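Local coordinates for cysteine-rich repeat secretory protein 15 (Arabidopsis thaliana, PDB 6GRF), which probably modulates cell-to-cell trafficking at plasmodesmata, as a membrane protein with a tandem DUF26 ectodomain, at residues T30-V35 / S46-G50; S60-L65 / R108-F114; C127-V132 / L193-A199; R141-V145 / S159-E165. All blocks are in the same frame, centred on the assembly; numbering follows the deposited sequence.

Contact 1: T30-V35 / S46-G50; sequences TFLSSV and SFAVG
The carbonyl O of Phe-31 accepts the backbone N of Val-35 at 3.0 Å and, more weakly, that of Ser-34. This helical turn presents Phe-31, Ser-34 and Val-35 to the Phe-47 ring; no hydrogen bond links the two segments. The rings of Phe-31 and Phe-47 meet obliquely. Their planes are 81° apart and their centroids 5.8 Å apart. The CB of Phe-47 lies at the edge of the Phe-31 ring, in its plane, and Phe-31 CE1 is 3.8 Å from Phe-47 CD2. Within the helix, Val-35 CG2 lies above one face of the Phe-31 ring, toward its rim. Val-35 CG2 also reaches Phe-47 CE2 at 3.9 Å. Ser-34 adds its CB, 3.7 Å from Phe-47 CE1.

Helix 23-39 packs on the five-stranded antiparallel sheet of the first Gnk2-homologous domain; here its segment runs roughly antiparallel to edge strand 44-49. Phe-47 and Val-49, two residues apart on the strand, both face the helix. The CG of Phe-31 is anti to its backbone N (chi1 163°), which carries the ring toward Phe-47. Val-49 CG2 meets Thr-30 CG2, 4.2 Å away. Thr-30 OG1 bonds to Ser-26 O, one turn back.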
loop_
_atom_site.group_PDB
_atom_site.type_symbol
_atom_site.label_atom_id
_atom_site.label_comp_id
_atom_site.label_asym_id
_atom_site.label_seq_id
_atom_site.Cartn_x
_atom_site.Cartn_y
_atom_site.Cartn_z
ATOM N N THR A 30 -12.573 6.229 -16.473
ATOM C CA THR A 30 -13.737 5.519 -15.973
ATOM C C THR A 30 -13.374 4.810 -14.666
ATOM O O THR A 30 -14.142 4.844 -13.691
ATOM C CB THR A 30 -14.246 4.508 -17.008
ATOM O OG1 THR A 30 -14.689 5.252 -18.140
ATOM C CG2 THR A 30 -15.367 3.633 -16.490
ATOM N N PHE A 31 -12.209 4.153 -14.672
ATOM C CA PHE A 31 -11.687 3.506 -13.500
ATOM C C PHE A 31 -11.584 4.511 -12.344
ATOM O O PHE A 31 -12.132 4.260 -11.288
ATOM C CB PHE A 31 -10.322 2.887 -13.777
ATOM C CG PHE A 31 -9.548 2.560 -12.526
ATOM C CD1 PHE A 31 -9.894 1.470 -11.752
ATOM C CD2 PHE A 31 -8.487 3.352 -12.122
ATOM C CE1 PHE A 31 -9.187 1.175 -10.594
ATOM C CE2 PHE A 31 -7.781 3.054 -10.966
ATOM C CZ PHE A 31 -8.129 1.962 -10.211
ATOM N N LEU A 32 -10.893 5.639 -12.556
ATOM C CA LEU A 32 -10.621 6.611 -11.467
ATOM C C LEU A 32 -11.937 7.198 -10.950
ATOM O O LEU A 32 -12.120 7.372 -9.766
ATOM C CB LEU A 32 -9.679 7.711 -11.959
ATOM C CG LEU A 32 -8.255 7.254 -12.287
ATOM C CD1 LEU A 32 -7.459 8.398 -12.888
ATOM C CD2 LEU A 32 -7.545 6.707 -11.054
ATOM N N SER A 33 -12.859 7.474 -11.868
ATOM C CA SER A 33 -14.185 7.919 -11.533
ATOM C C SER A 33 -14.892 6.896 -10.618
ATOM O O SER A 33 -15.589 7.283 -9.693
ATOM C CB SER A 33 -14.959 8.183 -12.795
ATOM O OG SER A 33 -16.317 8.408 -12.491
ATOM N N SER A 34 -14.719 5.595 -10.889
ATOM C CA SER A 34 -15.355 4.500 -10.115
ATOM C C SER A 34 -14.765 4.428 -8.701
ATOM O O SER A 34 -15.469 4.131 -7.752
ATOM C CB SER A 34 -15.197 3.163 -10.793
ATOM O OG SER A 34 -15.996 3.099 -11.960
ATOM N N VAL A 35 -13.458 4.674 -8.612
ATOM C CA VAL A 35 -12.718 4.620 -7.361
ATOM C C VAL A 35 -13.283 5.670 -6.405
ATOM O O VAL A 35 -13.451 5.391 -5.236
ATOM C CB VAL A 35 -11.211 4.806 -7.616
ATOM C CG1 VAL A 35 -10.478 5.296 -6.389
ATOM C CG2 VAL A 35 -10.577 3.530 -8.156
ATOM N N SER A 46 -12.035 -3.430 -5.970
ATOM C CA SER A 46 -11.330 -3.982 -7.100
ATOM C C SER A 46 -12.118 -3.634 -8.375
ATOM O O SER A 46 -13.322 -3.628 -8.318
ATOM C CB SER A 46 -11.277 -5.463 -6.922
ATOM O OG SER A 46 -10.154 -5.981 -7.582
ATOM N N PHE A 47 -11.438 -3.373 -9.500
ATOM C CA PHE A 47 -12.114 -3.006 -10.738
ATOM C C PHE A 47 -11.401 -3.587 -11.961
ATOM O O PHE A 47 -10.199 -3.710 -11.991
ATOM C CB PHE A 47 -12.189 -1.490 -10.896
ATOM C CG PHE A 47 -12.820 -0.781 -9.734
ATOM C CD1 PHE A 47 -14.170 -0.480 -9.734
ATOM C CD2 PHE A 47 -12.056 -0.418 -8.636
ATOM C CE1 PHE A 47 -14.742 0.176 -8.653
ATOM C CE2 PHE A 47 -12.629 0.242 -7.563
ATOM C CZ PHE A 47 -13.969 0.544 -7.576
ATOM N N ALA A 48 -12.199 -3.927 -12.978
ATOM C CA ALA A 48 -11.712 -4.181 -14.320
ATOM C C ALA A 48 -12.601 -3.394 -15.291
ATOM O O ALA A 48 -13.817 -3.499 -15.213
ATOM C CB ALA A 48 -11.740 -5.657 -14.612
ATOM N N VAL A 49 -11.988 -2.545 -16.115
ATOM C CA VAL A 49 -12.694 -1.873 -17.197
ATOM C C VAL A 49 -12.085 -2.334 -18.518
ATOM O O VAL A 49 -10.911 -2.112 -18.759
ATOM C CB VAL A 49 -12.622 -0.338 -17.102
ATOM C CG1 VAL A 49 -13.399 0.304 -18.241
ATOM C CG2 VAL A 49 -13.108 0.177 -15.759
ATOM N N GLY A 50 -12.912 -2.961 -19.351
ATOM C CA GLY A 50 -12.605 -3.185 -20.747
ATOM C C GLY A 50 -12.038 -4.563 -21.022
ATOM O O GLY A 50 -12.214 -5.517 -20.261
#

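Contact 2: S60-L65 / R108-F114; sequences SAVFGL and RYETNDF
Phe-63 and Glu-110 pair through two backbone hydrogen bonds. Phe-63 N to Glu-110 O is 2.8 Å, and Glu-110 N to Phe-63 O is 2.7 Å. Leu-65 and Arg-108 form a second hydrogen-bonded pair, with both bonds, Leu-65 N to Arg-108 O and Arg-108 N to Leu-65 O, at 2.9 Å. Between them lies the non-hydrogen-bonded pair Gly-64 and Tyr-109, whose CA atoms are only 3.9 Å apart. These strands, 62-68 and 105-110, are antiparallel neighbours inside the sheet of the first Gnk2-homologous domain.

Aromatic and apolar contacts come largely from the chain beyond strand 105-110, which folds back over the face bearing Phe-63 and Leu-65. Asp-113 CB stands over the centre of the Phe-63 ring, 3.6 Å from its centroid, a CH-pi contact. The Asp-113 carboxylate stacks on this ring, the planes 8° apart. The Phe-114 ring comes close to Leu-65, with CE2 3.7 Å from Leu-65 CD2. One face of the Arg-108 guanidinium lies against it, offset toward the rim. On the other face of the sheet, Val-62 CG1 packs on Tyr-109 CB.

Among the polar groups, Arg-108 NE makes a salt bridge to Glu-110 OE1 at 3.1 Å, within its own segment, from above the carboxylate plane. Asp-113 OD1 is held by Leu-115 N. Tyr-109 OH is hydrogen-bonded with Arg-28 NE and Ser-95 O. Ala-61 O is buried with no polar partner.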
loop_
_atom_site.group_PDB
_atom_site.type_symbol
_atom_site.label_atom_id
_atom_site.label_comp_id
_atom_site.label_asym_id
_atom_site.label_seq_id
_atom_site.Cartn_x
_atom_site.Cartn_y
_atom_site.Cartn_z
ATOM N N SER A 60 -6.326 -1.113 -24.539
ATOM C CA SER A 60 -6.125 -1.979 -23.416
ATOM C C SER A 60 -7.162 -1.730 -22.310
ATOM O O SER A 60 -7.659 -0.613 -22.091
ATOM C CB SER A 60 -4.724 -1.821 -22.876
ATOM O OG SER A 60 -3.763 -2.035 -23.898
ATOM N N ALA A 61 -7.442 -2.823 -21.602
ATOM C CA ALA A 61 -8.202 -2.843 -20.402
ATOM C C ALA A 61 -7.391 -2.192 -19.272
ATOM O O ALA A 61 -6.166 -2.099 -19.335
ATOM C CB ALA A 61 -8.543 -4.272 -20.083
ATOM N N VAL A 62 -8.113 -1.706 -18.259
ATOM C CA VAL A 62 -7.535 -1.231 -17.012
ATOM C C VAL A 62 -7.960 -2.177 -15.889
ATOM O O VAL A 62 -9.126 -2.565 -15.817
ATOM C CB VAL A 62 -7.979 0.197 -16.663
ATOM C CG1 VAL A 62 -7.336 0.657 -15.364
ATOM C CG2 VAL A 62 -7.683 1.174 -17.776
ATOM N N PHE A 63 -7.004 -2.490 -15.009
ATOM C CA PHE A 63 -7.223 -3.242 -13.795
ATOM C C PHE A 63 -6.657 -2.413 -12.644
ATOM O O PHE A 63 -5.568 -1.864 -12.767
ATOM C CB PHE A 63 -6.505 -4.595 -13.825
ATOM C CG PHE A 63 -6.895 -5.515 -14.955
ATOM C CD1 PHE A 63 -8.006 -6.334 -14.855
ATOM C CD2 PHE A 63 -6.130 -5.584 -16.112
ATOM C CE1 PHE A 63 -8.349 -7.191 -15.894
ATOM C CE2 PHE A 63 -6.479 -6.430 -17.156
ATOM C CZ PHE A 63 -7.584 -7.240 -17.037
ATOM N N GLY A 64 -7.406 -2.303 -11.553
ATOM C CA GLY A 64 -6.941 -1.500 -10.453
ATOM C C GLY A 64 -7.701 -1.768 -9.175
ATOM O O GLY A 64 -8.685 -2.498 -9.178
ATOM N N LEU A 65 -7.202 -1.161 -8.088
ATOM C CA LEU A 65 -7.821 -1.215 -6.781
ATOM C C LEU A 65 -7.390 0.007 -5.961
ATOM O O LEU A 65 -6.477 0.754 -6.339
ATOM C CB LEU A 65 -7.446 -2.530 -6.084
ATOM C CG LEU A 65 -5.953 -2.856 -5.949
ATOM C CD1 LEU A 65 -5.240 -1.950 -4.959
ATOM C CD2 LEU A 65 -5.769 -4.298 -5.544
ATOM N N ARG A 108 -3.896 1.939 -7.130
ATOM C CA ARG A 108 -3.087 1.231 -8.123
ATOM C C ARG A 108 -3.936 0.894 -9.353
ATOM O O ARG A 108 -5.078 0.474 -9.235
ATOM C CB ARG A 108 -2.532 -0.067 -7.533
ATOM C CG ARG A 108 -1.568 -0.810 -8.441
ATOM C CD ARG A 108 -1.036 -2.084 -7.805
ATOM N NE ARG A 108 -0.136 -2.802 -8.696
ATOM C CZ ARG A 108 0.279 -4.056 -8.512
ATOM N NH1 ARG A 108 0.045 -4.685 -7.370
ATOM N NH2 ARG A 108 0.917 -4.686 -9.487
ATOM N N TYR A 109 -3.324 1.024 -10.526
ATOM C CA TYR A 109 -3.905 0.498 -11.741
ATOM C C TYR A 109 -2.793 0.054 -12.693
ATOM O O TYR A 109 -1.686 0.569 -12.653
ATOM C CB TYR A 109 -4.831 1.538 -12.370
ATOM C CG TYR A 109 -4.106 2.697 -13.006
ATOM C CD1 TYR A 109 -3.581 2.578 -14.285
ATOM C CD2 TYR A 109 -3.963 3.910 -12.350
ATOM C CE1 TYR A 109 -2.909 3.622 -14.890
ATOM C CE2 TYR A 109 -3.295 4.972 -12.946
ATOM C CZ TYR A 109 -2.759 4.819 -14.215
ATOM O OH TYR A 109 -2.094 5.826 -14.847
ATOM N N GLU A 110 -3.120 -0.921 -13.547
ATOM C CA GLU A 110 -2.224 -1.404 -14.590
ATOM C C GLU A 110 -3.052 -1.935 -15.767
ATOM O O GLU A 110 -4.273 -2.088 -15.664
ATOM C CB GLU A 110 -1.332 -2.547 -14.097
ATOM C CG GLU A 110 -1.055 -2.552 -12.611
ATOM C CD GLU A 110 0.415 -2.659 -12.259
ATOM O OE1 GLU A 110 0.899 -1.810 -11.464
ATOM O OE2 GLU A 110 1.063 -3.595 -12.777
ATOM N N THR A 111 -2.344 -2.289 -16.844
ATOM C CA THR A 111 -2.896 -2.898 -18.048
ATOM C C THR A 111 -2.904 -4.428 -17.931
ATOM O O THR A 111 -3.474 -5.104 -18.761
ATOM C CB THR A 111 -2.077 -2.525 -19.291
ATOM O OG1 THR A 111 -0.738 -2.979 -19.088
ATOM C CG2 THR A 111 -2.082 -1.042 -19.583
ATOM N N ASN A 112 -2.218 -4.970 -16.921
ATOM C CA ASN A 112 -2.177 -6.425 -16.686
ATOM C C ASN A 112 -3.042 -6.746 -15.462
ATOM O O ASN A 112 -3.158 -5.940 -14.541
ATOM C CB ASN A 112 -0.758 -6.969 -16.473
ATOM C CG ASN A 112 0.330 -6.131 -17.117
ATOM O OD1 ASN A 112 0.484 -6.129 -18.341
ATOM N ND2 ASN A 112 1.082 -5.408 -16.295
ATOM N N ASP A 113 -3.633 -7.940 -15.460
ATOM C CA ASP A 113 -4.551 -8.338 -14.439
ATOM C C ASP A 113 -3.746 -8.901 -13.266
ATOM O O ASP A 113 -3.441 -10.078 -13.237
ATOM C CB ASP A 113 -5.552 -9.361 -14.963
ATOM C CG ASP A 113 -6.540 -9.835 -13.912
ATOM O OD1 ASP A 113 -6.517 -9.292 -12.797
ATOM O OD2 ASP A 113 -7.319 -10.748 -14.222
ATOM N N PHE A 114 -3.441 -8.034 -12.302
ATOM C CA PHE A 114 -2.666 -8.383 -11.108
ATOM C C PHE A 114 -3.588 -8.705 -9.920
ATOM O O PHE A 114 -3.097 -9.084 -8.845
ATOM C CB PHE A 114 -1.759 -7.212 -10.732
ATOM C CG PHE A 114 -2.512 -6.031 -10.175
ATOM C CD1 PHE A 114 -3.015 -5.050 -11.015
ATOM C CD2 PHE A 114 -2.730 -5.901 -8.811
ATOM C CE1 PHE A 114 -3.706 -3.962 -10.502
ATOM C CE2 PHE A 114 -3.435 -4.824 -8.301
ATOM C CZ PHE A 114 -3.919 -3.852 -9.148
#

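Contact 3: C127-V132 / L193-A199; sequences CSSKSV and LCGSAVA
Cys-127 and Cys-194 both place SG anti to the carbonyl carbon and beside the backbone N, with chi1 at -40° and -56°. Each CB points toward the other segment, and these rotations turn each SG to the other. The disulfide has an SG-to-SG length of 2.1 Å and a chi3 of -72°. It is one of the cysteine links of the second Gnk2-homologous (DUF26) domain of this cysteine-rich protein. Cys-127 CB also packs on Ala-197 CB, 4.1 Å away.

Three backbone hydrogen bonds run on from the disulfide. Ser-128 N gives to Ala-199 O at 2.8 Å. Val-198 N gives to Lys-130 O at 3.1 Å. Val-132 N gives to Ser-196 O at 2.9 Å. The last two flank Ser-131 and Ala-197, which form a single isolated bridge. Ser-131 CA also makes a CA-H...O contact of 3.3 Å with Ser-196 O, so this carbonyl is approached twice.

Two local turns shape the segments. Ser-128 OG accepts Lys-130 N at 3.2 Å, an ST turn. A type I turn runs from Cys-194 to Ala-197.

The apolar contact at the far end is small. Val-132 CG2 meets Val-198 CG2 at 3.8 Å, the side chains crossing at about a right angle. Val-198 CG1 turns instead to Ser-128 OG and Lys-130 O.

This surface contact joins the loop from edge strand 122-127 to helix 136-149 with the loop from helix 176-193 to strand 199-204. Val-132 rests on Phe-138 and Phe-139 of helix 136-149, and Ala-197 O bonds Tyr-211 OH of strand 207-213.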
loop_
_atom_site.group_PDB
_atom_site.type_symbol
_atom_site.label_atom_id
_atom_site.label_comp_id
_atom_site.label_asym_id
_atom_site.label_seq_id
_atom_site.Cartn_x
_atom_site.Cartn_y
_atom_site.Cartn_z
ATOM N N CYS A 127 14.235 3.230 6.571
ATOM C CA CYS A 127 14.752 3.052 7.919
ATOM C C CYS A 127 15.047 4.437 8.502
ATOM O O CYS A 127 15.617 5.285 7.826
ATOM C CB CYS A 127 16.048 2.245 7.975
ATOM S SG CYS A 127 16.148 0.811 6.865
ATOM N N SER A 128 14.667 4.636 9.767
ATOM C CA SER A 128 15.044 5.814 10.536
ATOM C C SER A 128 16.566 5.987 10.499
ATOM O O SER A 128 17.324 5.021 10.428
ATOM C CB SER A 128 14.557 5.709 11.953
ATOM O OG SER A 128 15.036 6.796 12.725
ATOM N N SER A 129 16.999 7.242 10.532
ATOM C CA SER A 129 18.407 7.573 10.562
ATOM C C SER A 129 18.984 7.249 11.949
ATOM O O SER A 129 20.149 6.877 12.058
ATOM C CB SER A 129 18.612 9.007 10.186
ATOM O OG SER A 129 19.934 9.405 10.481
ATOM N N LYS A 130 18.150 7.375 12.990
ATOM C CA LYS A 130 18.527 7.025 14.373
ATOM C C LYS A 130 18.449 5.504 14.578
ATOM O O LYS A 130 17.412 4.868 14.319
ATOM C CB LYS A 130 17.633 7.745 15.389
ATOM C CG LYS A 130 18.304 8.877 16.157
ATOM C CD LYS A 130 18.715 10.078 15.309
ATOM C CE LYS A 130 19.510 11.092 16.104
ATOM N NZ LYS A 130 19.850 12.292 15.304
ATOM N N SER A 131 19.567 4.939 15.050
ATOM C CA SER A 131 19.702 3.536 15.413
ATOM C C SER A 131 19.706 3.391 16.938
ATOM O O SER A 131 20.199 4.259 17.647
ATOM C CB SER A 131 20.957 2.949 14.831
ATOM O OG SER A 131 20.789 2.686 13.451
ATOM N N VAL A 132 19.141 2.278 17.410
ATOM C CA VAL A 132 19.234 1.839 18.785
ATOM C C VAL A 132 20.475 0.943 18.889
ATOM O O VAL A 132 20.727 0.101 18.020
ATOM C CB VAL A 132 17.955 1.104 19.240
ATOM C CG1 VAL A 132 17.991 0.759 20.718
ATOM C CG2 VAL A 132 16.698 1.892 18.930
ATOM N N LEU A 193 16.790 -5.281 6.211
ATOM C CA LEU A 193 17.203 -3.986 5.619
ATOM C C LEU A 193 17.416 -2.903 6.691
ATOM O O LEU A 193 18.210 -1.987 6.484
ATOM C CB LEU A 193 16.141 -3.532 4.613
ATOM C CG LEU A 193 15.878 -4.479 3.440
ATOM C CD1 LEU A 193 14.700 -3.985 2.609
ATOM C CD2 LEU A 193 17.111 -4.641 2.566
ATOM N N CYS A 194 16.682 -2.978 7.805
ATOM C CA CYS A 194 16.682 -1.932 8.828
ATOM C C CYS A 194 17.043 -2.530 10.194
ATOM O O CYS A 194 16.293 -2.395 11.152
ATOM C CB CYS A 194 15.311 -1.284 8.946
ATOM S SG CYS A 194 14.693 -0.591 7.393
ATOM N N GLY A 195 18.189 -3.204 10.262
ATOM C CA GLY A 195 18.517 -4.051 11.392
ATOM C C GLY A 195 18.356 -3.353 12.735
ATOM O O GLY A 195 17.762 -3.935 13.648
ATOM N N SER A 196 18.887 -2.127 12.860
ATOM C CA SER A 196 19.066 -1.469 14.169
ATOM C C SER A 196 18.193 -0.212 14.322
ATOM O O SER A 196 18.314 0.504 15.315
ATOM C CB SER A 196 20.514 -1.121 14.385
ATOM O OG SER A 196 21.357 -2.220 14.074
ATOM N N ALA A 197 17.324 0.067 13.348
ATOM C CA ALA A 197 16.589 1.343 13.292
ATOM C C ALA A 197 15.551 1.415 14.419
ATOM O O ALA A 197 14.943 0.405 14.766
ATOM C CB ALA A 197 15.914 1.479 11.956
ATOM N N VAL A 198 15.324 2.624 14.945
ATOM C CA VAL A 198 14.324 2.852 15.996
ATOM C C VAL A 198 12.917 2.786 15.394
ATOM O O VAL A 198 11.935 2.578 16.113
ATOM C CB VAL A 198 14.554 4.192 16.727
ATOM C CG1 VAL A 198 14.121 5.397 15.910
ATOM C CG2 VAL A 198 13.866 4.204 18.081
ATOM N N ALA A 199 12.846 3.008 14.076
ATOM C CA ALA A 199 11.620 3.061 13.333
ATOM C C ALA A 199 11.924 2.720 11.874
ATOM O O ALA A 199 12.917 3.164 11.336
ATOM C CB ALA A 199 11.001 4.431 13.461
#

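Contact 4: R141-V145 / S159-E165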
loop_
_atom_site.group_PDB
_atom_site.type_symbol
_atom_site.label_atom_id
_atom_site.label_comp_id
_atom_site.label_asym_id
_atom_site.label_seq_id
_atom_site.Cartn_x
_atom_site.Cartn_y
_atom_site.Cartn_z
ATOM N N ARG A 141 11.396 -6.575 22.054
ATOM C CA ARG A 141 10.041 -6.036 21.986
ATOM C C ARG A 141 9.651 -5.846 20.513
ATOM O O ARG A 141 8.525 -6.093 20.133
ATOM C CB ARG A 141 9.920 -4.712 22.741
ATOM C CG ARG A 141 10.292 -4.782 24.218
ATOM C CD ARG A 141 9.139 -5.142 25.123
ATOM N NE ARG A 141 9.447 -5.027 26.551
ATOM C CZ ARG A 141 8.653 -5.488 27.508
ATOM N NH1 ARG A 141 7.448 -5.932 27.196
ATOM N NH2 ARG A 141 9.065 -5.521 28.762
ATOM N N ARG A 142 10.603 -5.404 19.695
ATOM C CA ARG A 142 10.365 -5.274 18.278
ATOM C C ARG A 142 9.992 -6.643 17.701
ATOM O O ARG A 142 9.021 -6.748 16.981
ATOM C CB ARG A 142 11.596 -4.695 17.576
ATOM C CG ARG A 142 11.373 -4.394 16.099
ATOM C CD ARG A 142 12.411 -5.089 15.241
ATOM N NE ARG A 142 13.546 -4.236 14.983
ATOM C CZ ARG A 142 14.678 -4.614 14.409
ATOM N NH1 ARG A 142 15.236 -5.778 14.691
ATOM N NH2 ARG A 142 15.243 -3.795 13.541
ATOM N N ASP A 143 10.787 -7.671 18.016
ATOM C CA ASP A 143 10.516 -9.034 17.591
ATOM C C ASP A 143 9.094 -9.455 17.983
ATOM O O ASP A 143 8.383 -10.008 17.152
ATOM C CB ASP A 143 11.540 -10.028 18.134
ATOM C CG ASP A 143 12.797 -10.113 17.282
ATOM O OD1 ASP A 143 12.827 -9.451 16.213
ATOM O OD2 ASP A 143 13.746 -10.825 17.698
ATOM N N ASP A 144 8.679 -9.197 19.230
ATOM C CA ASP A 144 7.323 -9.569 19.664
ATOM C C ASP A 144 6.263 -8.818 18.833
ATOM O O ASP A 144 5.245 -9.383 18.465
ATOM C CB ASP A 144 7.089 -9.300 21.150
ATOM C CG ASP A 144 8.017 -10.060 22.080
ATOM O OD1 ASP A 144 8.411 -11.190 21.744
ATOM O OD2 ASP A 144 8.323 -9.513 23.149
ATOM N N VAL A 145 6.500 -7.536 18.563
ATOM C CA VAL A 145 5.556 -6.709 17.819
ATOM C C VAL A 145 5.431 -7.231 16.377
ATOM O O VAL A 145 4.322 -7.428 15.893
ATOM C CB VAL A 145 5.976 -5.229 17.877
ATOM C CG1 VAL A 145 5.387 -4.402 16.752
ATOM C CG2 VAL A 145 5.615 -4.628 19.221
ATOM N N SER A 159 -0.042 -3.278 16.975
ATOM C CA SER A 159 0.635 -4.058 17.999
ATOM C C SER A 159 1.580 -3.184 18.840
ATOM O O SER A 159 2.120 -2.209 18.363
ATOM C CB SER A 159 1.354 -5.215 17.380
ATOM O OG SER A 159 1.776 -6.112 18.400
ATOM N N ARG A 160 1.795 -3.592 20.096
ATOM C CA ARG A 160 2.469 -2.777 21.091
ATOM C C ARG A 160 3.117 -3.722 22.116
ATOM O O ARG A 160 2.534 -4.714 22.518
ATOM C CB ARG A 160 1.448 -1.807 21.695
ATOM C CG ARG A 160 2.012 -0.716 22.597
ATOM C CD ARG A 160 0.920 0.195 23.169
ATOM N NE ARG A 160 0.351 1.164 22.225
ATOM C CZ ARG A 160 -0.679 0.934 21.397
ATOM N NH1 ARG A 160 -1.238 -0.264 21.337
ATOM N NH2 ARG A 160 -1.156 1.903 20.627
ATOM N N SER A 161 4.369 -3.444 22.458
ATOM C CA SER A 161 5.071 -4.146 23.511
ATOM C C SER A 161 6.103 -3.178 24.077
ATOM O O SER A 161 7.026 -2.793 23.360
ATOM C CB SER A 161 5.711 -5.406 22.989
ATOM O OG SER A 161 6.562 -6.003 23.952
ATOM N N GLY A 162 5.902 -2.763 25.333
ATOM C CA GLY A 162 6.678 -1.700 25.924
ATOM C C GLY A 162 6.513 -0.413 25.130
ATOM O O GLY A 162 5.377 0.002 24.810
ATOM N N LEU A 163 7.640 0.196 24.755
ATOM C CA LEU A 163 7.612 1.435 24.006
ATOM C C LEU A 163 7.708 1.165 22.493
ATOM O O LEU A 163 7.898 2.094 21.725
ATOM C CB LEU A 163 8.758 2.330 24.495
ATOM C CG LEU A 163 8.643 2.836 25.937
ATOM C CD1 LEU A 163 9.730 3.861 26.238
ATOM C CD2 LEU A 163 7.264 3.432 26.196
ATOM N N VAL A 164 7.557 -0.090 22.060
ATOM C CA VAL A 164 7.583 -0.412 20.641
ATOM C C VAL A 164 6.153 -0.625 20.136
ATOM O O VAL A 164 5.422 -1.429 20.699
ATOM C CB VAL A 164 8.449 -1.647 20.349
ATOM C CG1 VAL A 164 8.520 -1.926 18.854
ATOM C CG2 VAL A 164 9.844 -1.511 20.950
ATOM N N GLU A 165 5.811 0.088 19.048
ATOM C CA GLU A 165 4.501 0.046 18.397
ATOM C C GLU A 165 4.701 -0.361 16.935
ATOM O O GLU A 165 5.733 -0.049 16.344
ATOM C CB GLU A 165 3.801 1.410 18.410
ATOM C CG GLU A 165 2.799 1.608 19.542
ATOM C CD GLU A 165 1.479 2.240 19.114
ATOM O OE1 GLU A 165 0.795 1.654 18.250
ATOM O OE2 GLU A 165 1.133 3.317 19.644
#
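Val-145 fills the tight part of this contact, with each methyl doing separate work. CG2, placed anti to the carbonyl carbon, points between the two strands. Val-145 CG2 lies 3.5 Å from Val-164 O and 3.7 Å from Ser-161 N, two atoms near the base of the turn. It also touches Ser-161 CB. Val-145 CG2 to Val-164 CG1 is 4.0 Å. The other methyl, CG1, faces Ser-159 CB. Val-164 extends the apolar patch along the helix. Its CG1 packs on Arg-142 CA, and Val-164 CG2 lies 3.7 Å from Arg-141 CB.

The side at Arg-141 and Gly-162 is more exposed and weakly bonded. The Arg-141 chain bends at chi2 (-89°), which carries its end along Ser-161 toward the turn. One approach here is short: Arg-141 CD to Ser-161 OG, 3.0 Å. The same hydroxyl lies at the guanidinium edge, in its plane. Arg-141 NH1 gives Ser-161 OG a straight but weak hydrogen bond of 3.4 Å. Gly-162 CA lies over one face of the guanidinium. Arg-141 NE has a further long, weak ion pair with Asp-137.

Ser-161 to Val-164 is a type II' turn, with Gly-162 at its positive-phi position. Ser-161 and Val-164 exchange backbone hydrogen bonds, which close a beta hairpin with a two-residue loop.

Helix 136-149 of the second Gnk2-homologous domain thus lies against the hairpin of edge strand 156-161 and strand 164-170. Ser-159 OG bonds Asp-148 further along that helix, Val-164 touches its Phe-138, and Glu-165 pairs through its backbone with Trp-212 of strand 207-213.

From the N terminus, contact 1 closes a short loop, bringing helix 23-39 back to strand 44-49. Contact 2 follows in series, closing a longer loop that contains helix 74-91. The two touch, because strands 44-49 and 62-68 are neighbours in the first domain's sheet. In the second domain, contact 3 closes a loop of 60 residues, tying the end of strand 122-127 to the turn after helix 176-193. Contact 4 nests within it. It repeats the helix-on-edge-strand packing of contact 1, and includes the next strand, 164-170. Contacts 3 and 4 meet where Arg-142 NH2 reaches Gly-195 O. The two pairs lie on opposite sides of the chain's centre.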